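PDB 6FTH: extracellular solute-binding protein, family 1 from Bifidobacterium longum subsp. infantis, which probably binds human milk oligosaccharides outside the cell and delivers them to an ABC transporter for uptake. Local coordinates for residues T160-K164 / L165-V169; W412-D415 / G416-I419; G265-P268 / A269-T273. All coordinates share one frame; numbering follows the deposited sequence.

Contact 1. Residues T160-K164 / L165-V169; sequences TWLDK and LGLQV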
ATOM      1  N   THR A 160      14.478  17.410  15.808  1.00 15.48           N
ATOM      2  CA  THR A 160      15.718  17.930  16.383  1.00 14.88           C
ATOM      3  C   THR A 160      16.072  19.267  15.748  1.00 15.73           C
ATOM      4  O   THR A 160      16.462  20.212  16.438  1.00 16.24           O
ATOM      5  CB  THR A 160      16.843  16.924  16.170  1.00 17.54           C
ATOM      6  OG1 THR A 160      16.537  15.726  16.894  1.00 18.52           O
ATOM      7  CG2 THR A 160      18.197  17.483  16.647  1.00 19.88           C
ATOM      8  N   TRP A 161      15.896  19.376  14.434  1.00 15.36           N
ATOM      9  CA  TRP A 161      16.151  20.646  13.756  1.00 15.70           C
ATOM     10  C   TRP A 161      15.161  21.721  14.188  1.00 16.75           C
ATOM     11  O   TRP A 161      15.547  22.874  14.431  1.00 15.95           O
ATOM     12  CB  TRP A 161      16.074  20.447  12.253  1.00 13.28           C
ATOM     13  CG  TRP A 161      17.162  19.659  11.605  1.00 13.79           C
ATOM     14  CD1 TRP A 161      18.219  19.013  12.212  1.00 14.80           C
ATOM     15  CD2 TRP A 161      17.336  19.462  10.200  1.00 14.92           C
ATOM     16  NE1 TRP A 161      19.009  18.428  11.265  1.00 16.41           N
ATOM     17  CE2 TRP A 161      18.500  18.683  10.021  1.00 16.37           C
ATOM     18  CE3 TRP A 161      16.613  19.862   9.076  1.00 14.29           C
ATOM     19  CZ2 TRP A 161      18.955  18.294   8.769  1.00 16.61           C
ATOM     20  CZ3 TRP A 161      17.061  19.486   7.826  1.00 15.69           C
ATOM     21  CH2 TRP A 161      18.225  18.705   7.676  1.00 14.64           C
ATOM     22  N   LEU A 162      13.867  21.389  14.259  1.00 14.07           N
ATOM     23  CA  LEU A 162      12.897  22.366  14.723  1.00 14.57           C
ATOM     24  C   LEU A 162      13.296  22.891  16.093  1.00 16.21           C
ATOM     25  O   LEU A 162      13.259  24.099  16.344  1.00 16.32           O
ATOM     26  CB  LEU A 162      11.504  21.745  14.821  1.00 16.11           C
ATOM     27  CG  LEU A 162      10.842  21.334  13.486  1.00 15.51           C
ATOM     28  CD1 LEU A 162       9.535  20.627  13.819  1.00 14.75           C
ATOM     29  CD2 LEU A 162      10.597  22.494  12.560  1.00 16.28           C
ATOM     30  N   ASP A 163      13.682  21.981  16.987  1.00 17.11           N
ATOM     31  CA  ASP A 163      14.003  22.350  18.363  1.00 16.60           C
ATOM     32  C   ASP A 163      15.235  23.243  18.421  1.00 17.40           C
ATOM     33  O   ASP A 163      15.247  24.259  19.131  1.00 19.32           O
ATOM     34  CB  ASP A 163      14.251  21.087  19.185  1.00 19.38           C
ATOM     35  CG  ASP A 163      12.964  20.334  19.531  1.00 18.91           C
ATOM     36  OD1 ASP A 163      11.864  20.861  19.305  1.00 21.90           O
ATOM     37  OD2 ASP A 163      13.089  19.205  20.047  1.00 23.29           O
ATOM     38  N   LYS A 164      16.280  22.872  17.681  1.00 17.72           N
ATOM     39  CA  LYS A 164      17.523  23.643  17.656  1.00 17.72           C
ATOM     40  C   LYS A 164      17.314  25.049  17.120  1.00 23.00           C
ATOM     41  O   LYS A 164      17.990  25.990  17.559  1.00 20.56           O
ATOM     42  CB  LYS A 164      18.568  22.912  16.811  1.00 22.19           C
ATOM     43  CG  LYS A 164      19.207  21.731  17.564  1.00 30.79           C
ATOM     44  CD  LYS A 164      20.340  21.062  16.794  1.00 30.92           C
ATOM     45  CE  LYS A 164      20.976  19.962  17.648  1.00 31.90           C
ATOM     46  NZ  LYS A 164      22.047  19.241  16.926  1.00 40.90           N
ATOM     47  N   LEU A 165      16.387  25.222  16.183  1.00 18.00           N
ATOM     48  CA  LEU A 165      16.147  26.523  15.570  1.00 17.30           C
ATOM     49  C   LEU A 165      15.040  27.307  16.246  1.00 16.91           C
ATOM     50  O   LEU A 165      14.784  28.450  15.861  1.00 20.90           O
ATOM     51  CB  LEU A 165      15.812  26.346  14.084  1.00 18.61           C
ATOM     52  CG  LEU A 165      16.896  25.681  13.241  1.00 20.08           C
ATOM     53  CD1 LEU A 165      16.440  25.617  11.784  1.00 19.13           C
ATOM     54  CD2 LEU A 165      18.216  26.445  13.379  1.00 21.26           C
ATOM     55  N   GLY A 166      14.379  26.735  17.242  1.00 16.08           N
ATOM     56  CA  GLY A 166      13.298  27.434  17.907  1.00 14.91           C
ATOM     57  C   GLY A 166      12.072  27.606  17.030  1.00 14.96           C
ATOM     58  O   GLY A 166      11.457  28.682  17.018  1.00 17.31           O
ATOM     59  N   LEU A 167      11.701  26.553  16.309  1.00 17.53           N
ATOM     60  CA  LEU A 167      10.538  26.508  15.439  1.00 16.21           C
ATOM     61  C   LEU A 167       9.509  25.523  15.980  1.00 17.93           C
ATOM     62  O   LEU A 167       9.854  24.489  16.553  1.00 18.85           O
ATOM     63  CB  LEU A 167      10.948  26.045  14.053  1.00 16.61           C
ATOM     64  CG  LEU A 167      11.958  26.944  13.345  1.00 18.44           C
ATOM     65  CD1 LEU A 167      12.558  26.201  12.177  1.00 18.69           C
ATOM     66  CD2 LEU A 167      11.310  28.210  12.887  1.00 19.55           C
ATOM     67  N   GLN A 168       8.239  25.857  15.784  1.00 17.07           N
ATOM     68  CA  GLN A 168       7.155  24.934  16.074  1.00 15.93           C
ATOM     69  C   GLN A 168       6.872  24.068  14.853  1.00 16.23           C
ATOM     70  O   GLN A 168       7.220  24.408  13.724  1.00 15.49           O
ATOM     71  CB  GLN A 168       5.902  25.712  16.453  1.00 18.67           C
ATOM     72  CG  GLN A 168       6.060  26.486  17.762  1.00 22.96           C
ATOM     73  CD  GLN A 168       4.775  27.154  18.205  1.00 32.34           C
ATOM     74  OE1 GLN A 168       3.713  26.939  17.621  1.00 30.05           O
ATOM     75  NE2 GLN A 168       4.868  27.977  19.239  1.00 32.44           N
ATOM     76  N   VAL A 169       6.228  22.935  15.097  1.00 14.95           N
ATOM     77  CA  VAL A 169       5.751  22.106  13.981  1.00 16.35           C
ATOM     78  C   VAL A 169       4.817  22.944  13.112  1.00 13.71           C
ATOM     79  O   VAL A 169       3.890  23.590  13.640  1.00 15.29           O
ATOM     80  CB  VAL A 169       5.036  20.860  14.522  1.00 14.06           C
ATOM     81  CG1 VAL A 169       4.271  20.161  13.399  1.00 18.26           C
ATOM     82  CG2 VAL A 169       6.046  19.927  15.128  1.00 17.26           C
TER
HETATM   83  O   HOH W   1       9.501  22.229  17.993  1.00 30.27           O
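L162, in the last turn of its helix, meets L167 and V169 just beyond the helix end, and its two methyl branches divide the work. CD2 lies 3.9 Å from CB of L167, and those two side chains cross at about a right angle, so the leucine branch rests on the root of its neighbour. CD1 goes the other way and meets CG2 of V169 at 3.8 Å. The torsions explain the fork: chi1 of -67° sets CG beside the backbone N and anti to the carbonyl carbon, and chi2 of 175° then spreads the methyls, CD2 to L167 and CD1 to V169. With an alanine here both methyls are gone, and L167 CB and V169 CG2 would probably be left without their apolar mate, opening a gap beside the helix end.

Backbone bonds close the same turn. L162 O accepts a nearly straight bond from L167 N (2.9 Å, 175° at the hydrogen). L165 N still reaches W161 O at 3.0 Å in the helical manner. G166 N bonds to D163 O from above the carbonyl plane rather than along a lone pair. L165 then lays its CG 3.3 Å from W161 O, beside the bond its own N makes to that oxygen. On the solvent side, one water bridges D163 OD1 and L167 O, while D163 also forms a salt bridge with K159.

V179 and F183 of helix 173-185 pack against L162, and A182 meets both L165 and L167. With G166 at positive phi and a leucine on each side of the turn in hydrophobic contact, the whole is a Schellman motif, the classic C-terminal stop of an alpha-helix.

Contact 2. Residues W412-D415 / G416-I419; sequences WIPD and GVTI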
ATOM      1  N   TRP A 412      -4.548 -14.876   7.935  1.00 10.94           N
ATOM      2  CA  TRP A 412      -5.046 -13.715   8.648  1.00 10.09           C
ATOM      3  C   TRP A 412      -4.605 -13.754  10.099  1.00 12.24           C
ATOM      4  O   TRP A 412      -4.533 -14.835  10.699  1.00 13.11           O
ATOM      5  CB  TRP A 412      -6.571 -13.550   8.552  1.00 12.62           C
ATOM      6  CG  TRP A 412      -7.407 -14.552   9.312  1.00 13.33           C
ATOM      7  CD1 TRP A 412      -7.469 -15.902   9.113  1.00 12.29           C
ATOM      8  CD2 TRP A 412      -8.346 -14.254  10.359  1.00 13.59           C
ATOM      9  NE1 TRP A 412      -8.366 -16.467   9.999  1.00 13.49           N
ATOM     10  CE2 TRP A 412      -8.917 -15.471  10.763  1.00 14.23           C
ATOM     11  CE3 TRP A 412      -8.753 -13.071  10.988  1.00 14.89           C
ATOM     12  CZ2 TRP A 412      -9.888 -15.540  11.749  1.00 16.11           C
ATOM     13  CZ3 TRP A 412      -9.703 -13.142  11.984  1.00 15.96           C
ATOM     14  CH2 TRP A 412     -10.261 -14.372  12.351  1.00 15.57           C
ATOM     15  N   ILE A 413      -4.309 -12.577  10.637  1.00 10.94           N
ATOM     16  CA  ILE A 413      -3.961 -12.407  12.052  1.00 11.91           C
ATOM     17  C   ILE A 413      -5.195 -11.875  12.758  1.00 13.00           C
ATOM     18  O   ILE A 413      -5.547 -10.687  12.576  1.00 12.46           O
ATOM     19  CB  ILE A 413      -2.756 -11.473  12.249  1.00 11.41           C
ATOM     20  CG1 ILE A 413      -1.533 -11.901  11.421  1.00 11.05           C
ATOM     21  CG2 ILE A 413      -2.399 -11.399  13.736  1.00 14.68           C
ATOM     22  CD1 ILE A 413      -0.988 -13.277  11.707  1.00 13.14           C
ATOM     23  N   PRO A 414      -5.906 -12.688  13.555  1.00 11.40           N
ATOM     24  CA  PRO A 414      -7.108 -12.201  14.252  1.00 11.73           C
ATOM     25  C   PRO A 414      -6.758 -11.146  15.292  1.00 12.46           C
ATOM     26  O   PRO A 414      -5.668 -11.140  15.871  1.00 11.54           O
ATOM     27  CB  PRO A 414      -7.664 -13.463  14.927  1.00 14.85           C
ATOM     28  CG  PRO A 414      -7.063 -14.627  14.169  1.00 13.74           C
ATOM     29  CD  PRO A 414      -5.689 -14.131  13.787  1.00 14.51           C
ATOM     30  N   ASP A 415      -7.727 -10.259  15.568  1.00 13.42           N
ATOM     31  CA  ASP A 415      -7.506  -9.210  16.569  1.00 12.19           C
ATOM     32  C   ASP A 415      -7.248  -9.771  17.978  1.00 11.11           C
ATOM     33  O   ASP A 415      -6.593  -9.102  18.801  1.00 12.20           O
ATOM     34  CB  ASP A 415      -8.704  -8.278  16.616  1.00 11.80           C
ATOM     35  CG  ASP A 415      -8.790  -7.331  15.446  1.00 14.15           C
ATOM     36  OD1 ASP A 415      -7.962  -7.397  14.488  1.00 14.11           O
ATOM     37  OD2 ASP A 415      -9.731  -6.493  15.461  1.00 15.14           O
ATOM     38  N   GLY A 416      -7.734 -10.985  18.267  1.00 12.56           N
ATOM     39  CA  GLY A 416      -7.471 -11.619  19.560  1.00 13.45           C
ATOM     40  C   GLY A 416      -6.043 -12.120  19.754  1.00 15.50           C
ATOM     41  O   GLY A 416      -5.687 -12.499  20.878  1.00 15.04           O
ATOM     42  N   VAL A 417      -5.226 -12.103  18.712  1.00 12.69           N
ATOM     43  CA  VAL A 417      -3.825 -12.502  18.781  1.00 13.63           C
ATOM     44  C   VAL A 417      -2.986 -11.282  19.107  1.00 15.46           C
ATOM     45  O   VAL A 417      -3.202 -10.200  18.549  1.00 13.55           O
ATOM     46  CB  VAL A 417      -3.395 -13.100  17.428  1.00 12.84           C
ATOM     47  CG1 VAL A 417      -1.846 -13.189  17.301  1.00 12.85           C
ATOM     48  CG2 VAL A 417      -4.044 -14.455  17.248  1.00 13.22           C
ATOM     49  N   THR A 418      -2.028 -11.453  20.018  1.00 14.22           N
ATOM     50  CA  THR A 418      -1.049 -10.428  20.356  1.00 13.06           C
ATOM     51  C   THR A 418       0.326 -10.924  19.945  1.00 13.83           C
ATOM     52  O   THR A 418       0.681 -12.076  20.225  1.00 14.71           O
ATOM     53  CB  THR A 418      -1.054 -10.133  21.851  1.00 18.26           C
ATOM     54  OG1 THR A 418      -2.322  -9.549  22.190  1.00 17.69           O
ATOM     55  CG2 THR A 418       0.069  -9.153  22.202  1.00 17.68           C
ATOM     56  N   ILE A 419       1.079 -10.059  19.277  1.00 14.00           N
ATOM     57  CA  ILE A 419       2.439 -10.366  18.856  1.00 13.47           C
ATOM     58  C   ILE A 419       3.345  -9.350  19.503  1.00 15.27           C
ATOM     59  O   ILE A 419       3.137  -8.139  19.360  1.00 14.66           O
ATOM     60  CB  ILE A 419       2.594 -10.302  17.333  1.00 13.78           C
ATOM     61  CG1 ILE A 419       1.663 -11.324  16.665  1.00 16.70           C
ATOM     62  CG2 ILE A 419       4.066 -10.548  16.945  1.00 16.08           C
ATOM     63  CD1 ILE A 419       1.536 -11.171  15.145  1.00 19.70           C
TER
HETATM   64  O   HOH W   2      -3.848  -8.778  16.228  1.00 12.98           O
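I413 and V417 meet on the buried side of a tight reversal, where the methyl CG2 of I413 lies 4.0 Å from CG1 of V417 and the two side chains cross at about a right angle. The same I413 methyl also faces CD1 of I419, at 4.2 Å, so one carbon serves two partners of the departing chain. It can do so because chi1 of -53° puts CG1 of I413 beside the backbone N and anti to the carbonyl carbon, which leaves CG2 anti to the N and facing V417 and I419. The second branch of V417 has its own mate: CG2 approaches CD of P414 at 3.8 Å. V417 is thereby held between an isoleucine methyl and CD of the proline ring. P414 in turn sets its CG over one face of the W412 indole, 3.6 Å above the plane and offset toward the rim.

A type I beta turn from P414 to V417 brings these groups together. V417 N gives its hydrogen to P414 O at 3.0 Å, with 161° at the hydrogen, although the donor stands above the carbonyl plane instead of on a lone pair. A water lies near both P414 O and V417 O.

Against this close-packed apolar side, the corner at D415 and G416 is exposed and makes no apolar side-chain contact across the turn. The CB of D415 points away from the residues that follow. Its carboxylate is engaged all the same, through a salt bridge from OD1 to K123, while K146 donates to the backbone oxygen of D415.

Helix 114-122 lies against W412 and P414, with F119 stacked on the indole. Beyond the turn, strand 418-420 runs parallel to strand 385-388, and helix 363-371 supplies E363 against V417 and L371 against I419.

Contact 3. Residues G265-P268 / A269-T273; sequences GLIP and ADWAT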
ATOM      1  N   GLY A 265      14.705  26.721  -3.996  1.00 17.18           N
ATOM      2  CA  GLY A 265      15.753  25.826  -3.574  1.00 18.47           C
ATOM      3  C   GLY A 265      15.419  25.012  -2.350  1.00 19.28           C
ATOM      4  O   GLY A 265      16.333  24.545  -1.655  1.00 21.04           O
ATOM      5  N   LEU A 266      14.131  24.818  -2.051  1.00 17.43           N
ATOM      6  CA  LEU A 266      13.735  24.077  -0.860  1.00 15.54           C
ATOM      7  C   LEU A 266      13.483  22.600  -1.120  1.00 17.65           C
ATOM      8  O   LEU A 266      13.342  21.830  -0.161  1.00 15.90           O
ATOM      9  CB  LEU A 266      12.510  24.727  -0.243  1.00 14.25           C
ATOM     10  CG  LEU A 266      12.650  26.237   0.016  1.00 15.00           C
ATOM     11  CD1 LEU A 266      11.370  26.883   0.486  1.00 16.88           C
ATOM     12  CD2 LEU A 266      13.760  26.524   1.034  1.00 16.89           C
ATOM     13  N   ILE A 267      13.422  22.202  -2.385  1.00 15.12           N
ATOM     14  CA  ILE A 267      13.342  20.825  -2.851  1.00 16.49           C
ATOM     15  C   ILE A 267      14.424  20.666  -3.916  1.00 16.19           C
ATOM     16  O   ILE A 267      14.659  21.621  -4.664  1.00 17.70           O
ATOM     17  CB  ILE A 267      11.940  20.556  -3.425  1.00 14.88           C
ATOM     18  CG1 ILE A 267      10.919  20.578  -2.287  1.00 16.22           C
ATOM     19  CG2 ILE A 267      11.921  19.266  -4.221  1.00 16.33           C
ATOM     20  CD1 ILE A 267       9.450  20.479  -2.710  1.00 15.35           C
ATOM     21  N   PRO A 268      15.085  19.506  -4.051  1.00 16.73           N
ATOM     22  CA  PRO A 268      16.166  19.401  -5.050  1.00 16.80           C
ATOM     23  C   PRO A 268      15.667  19.686  -6.457  1.00 21.80           C
ATOM     24  O   PRO A 268      14.604  19.215  -6.871  1.00 16.82           O
ATOM     25  CB  PRO A 268      16.645  17.957  -4.902  1.00 17.79           C
ATOM     26  CG  PRO A 268      16.333  17.614  -3.459  1.00 18.63           C
ATOM     27  CD  PRO A 268      15.005  18.294  -3.216  1.00 16.79           C
ATOM     28  N   ALA A 269      16.460  20.471  -7.196  1.00 21.54           N
ATOM     29  CA  ALA A 269      16.079  20.853  -8.551  1.00 21.87           C
ATOM     30  C   ALA A 269      15.914  19.643  -9.464  1.00 19.31           C
ATOM     31  O   ALA A 269      15.119  19.692 -10.404  1.00 19.92           O
ATOM     32  CB  ALA A 269      17.122  21.811  -9.133  1.00 24.53           C
ATOM     33  N   ASP A 270      16.631  18.547  -9.205  1.00 20.12           N
ATOM     34  CA  ASP A 270      16.531  17.347 -10.029  1.00 19.33           C
ATOM     35  C   ASP A 270      15.603  16.294  -9.433  1.00 19.39           C
ATOM     36  O   ASP A 270      15.724  15.106  -9.753  1.00 20.52           O
ATOM     37  CB  ASP A 270      17.924  16.770 -10.309  1.00 20.60           C
ATOM     38  CG  ASP A 270      18.643  16.317  -9.068  1.00 25.93           C
ATOM     39  OD1 ASP A 270      18.260  16.734  -7.962  1.00 25.31           O
ATOM     40  OD2 ASP A 270      19.628  15.547  -9.205  1.00 28.51           O
ATOM     41  N   TRP A 271      14.656  16.712  -8.587  1.00 18.15           N
ATOM     42  CA  TRP A 271      13.752  15.754  -7.945  1.00 18.64           C
ATOM     43  C   TRP A 271      13.049  14.871  -8.972  1.00 14.07           C
ATOM     44  O   TRP A 271      12.767  13.701  -8.700  1.00 17.10           O
ATOM     45  CB  TRP A 271      12.688  16.509  -7.124  1.00 17.40           C
ATOM     46  CG  TRP A 271      11.731  17.191  -8.020  1.00 16.60           C
ATOM     47  CD1 TRP A 271      11.902  18.392  -8.629  1.00 17.92           C
ATOM     48  CD2 TRP A 271      10.468  16.682  -8.479  1.00 16.55           C
ATOM     49  NE1 TRP A 271      10.837  18.667  -9.453  1.00 18.06           N
ATOM     50  CE2 TRP A 271       9.942  17.631  -9.377  1.00 17.30           C
ATOM     51  CE3 TRP A 271       9.745  15.513  -8.233  1.00 18.60           C
ATOM     52  CZ2 TRP A 271       8.713  17.448 -10.017  1.00 19.10           C
ATOM     53  CZ3 TRP A 271       8.517  15.339  -8.875  1.00 16.77           C
ATOM     54  CH2 TRP A 271       8.028  16.287  -9.747  1.00 16.92           C
ATOM     55  N   ALA A 272      12.758  15.411 -10.158  1.00 16.00           N
ATOM     56  CA  ALA A 272      11.924  14.703 -11.122  1.00 17.70           C
ATOM     57  C   ALA A 272      12.639  13.557 -11.819  1.00 19.95           C
ATOM     58  O   ALA A 272      11.969  12.721 -12.444  1.00 20.16           O
ATOM     59  CB  ALA A 272      11.408  15.680 -12.187  1.00 17.78           C
ATOM     60  N   THR A 273      13.968  13.493 -11.738  1.00 19.93           N
ATOM     61  CA  THR A 273      14.727  12.443 -12.402  1.00 20.48           C
ATOM     62  C   THR A 273      15.449  11.516 -11.442  1.00 24.99           C
ATOM     63  O   THR A 273      15.996  10.498 -11.889  1.00 25.50           O
ATOM     64  CB  THR A 273      15.737  13.038 -13.406  1.00 22.36           C
ATOM     65  OG1 THR A 273      16.554  14.031 -12.771  1.00 25.69           O
ATOM     66  CG2 THR A 273      15.005  13.658 -14.589  1.00 23.14           C
TER
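A type I beta turn from P268 to W271 shapes the loop between helices 249-263 and 276-284. Its closing bond runs from W271 N to P268 O, 3.0 Å long and somewhat bent at 146°, with the donor above the carbonyl plane. That oxygen also lies at the edge of the W271 indole, in its plane, 3.3 Å from CD1, so P268 O has the tryptophan's backbone N and its ring edge close by. The torsions of W271 bring this about: its CG lies between the backbone N and the carbonyl carbon (chi1 71°), which, with chi2 -82°, brings the CD1 edge alongside P268 O. On one face of the same ring sits CB of A272, 3.7 Å above the plane and over its centre.

The one apolar side-chain contact across the turn is between I267 and W271. CG2 of I267 comes to 4.1 Å from CB of W271, the two side chains lying aslant. Near the solvent, OD1 of D270 approaches CB of P268 at 3.7 Å, a van der Waals contact on the exposed side of the turn. Within the second half, T273 N bonds to D270 O at 3.1 Å, a further turn that overlaps the first.

I262 of helix 249-263 touches both I267 and W271, I201 does likewise, and S483 holds the indole NE1 by a hydrogen bond. Before the turn, G265 at positive phi is the C-prime residue of the Schellman motif that ends the preceding helix, so a helix stop and a type I beta turn follow in succession, a helix-to-helix connection anchored by a buried tryptophan.

Overall arrangement
From the N terminus, contact 1 comes first, ending helix 159-165 and starting the run toward helix 173-185. Contact 3 follows, turning the chain between helices 249-263 and 276-284, and contact 2 comes last, leading into strand 418-420. Each closes only a short local turn; they stand in series, neither nesting nor crossing. Contacts 1 and 3 lie on the same side of the chain's centre, about 23 Å apart between centres, and both pack against helix 173-185. Contact 2 is on the side opposite contact 3, about 43 Å away between centres, joining helices 114-122 and 363-371 to the three-stranded sheet containing strands 385-388 and 418-420.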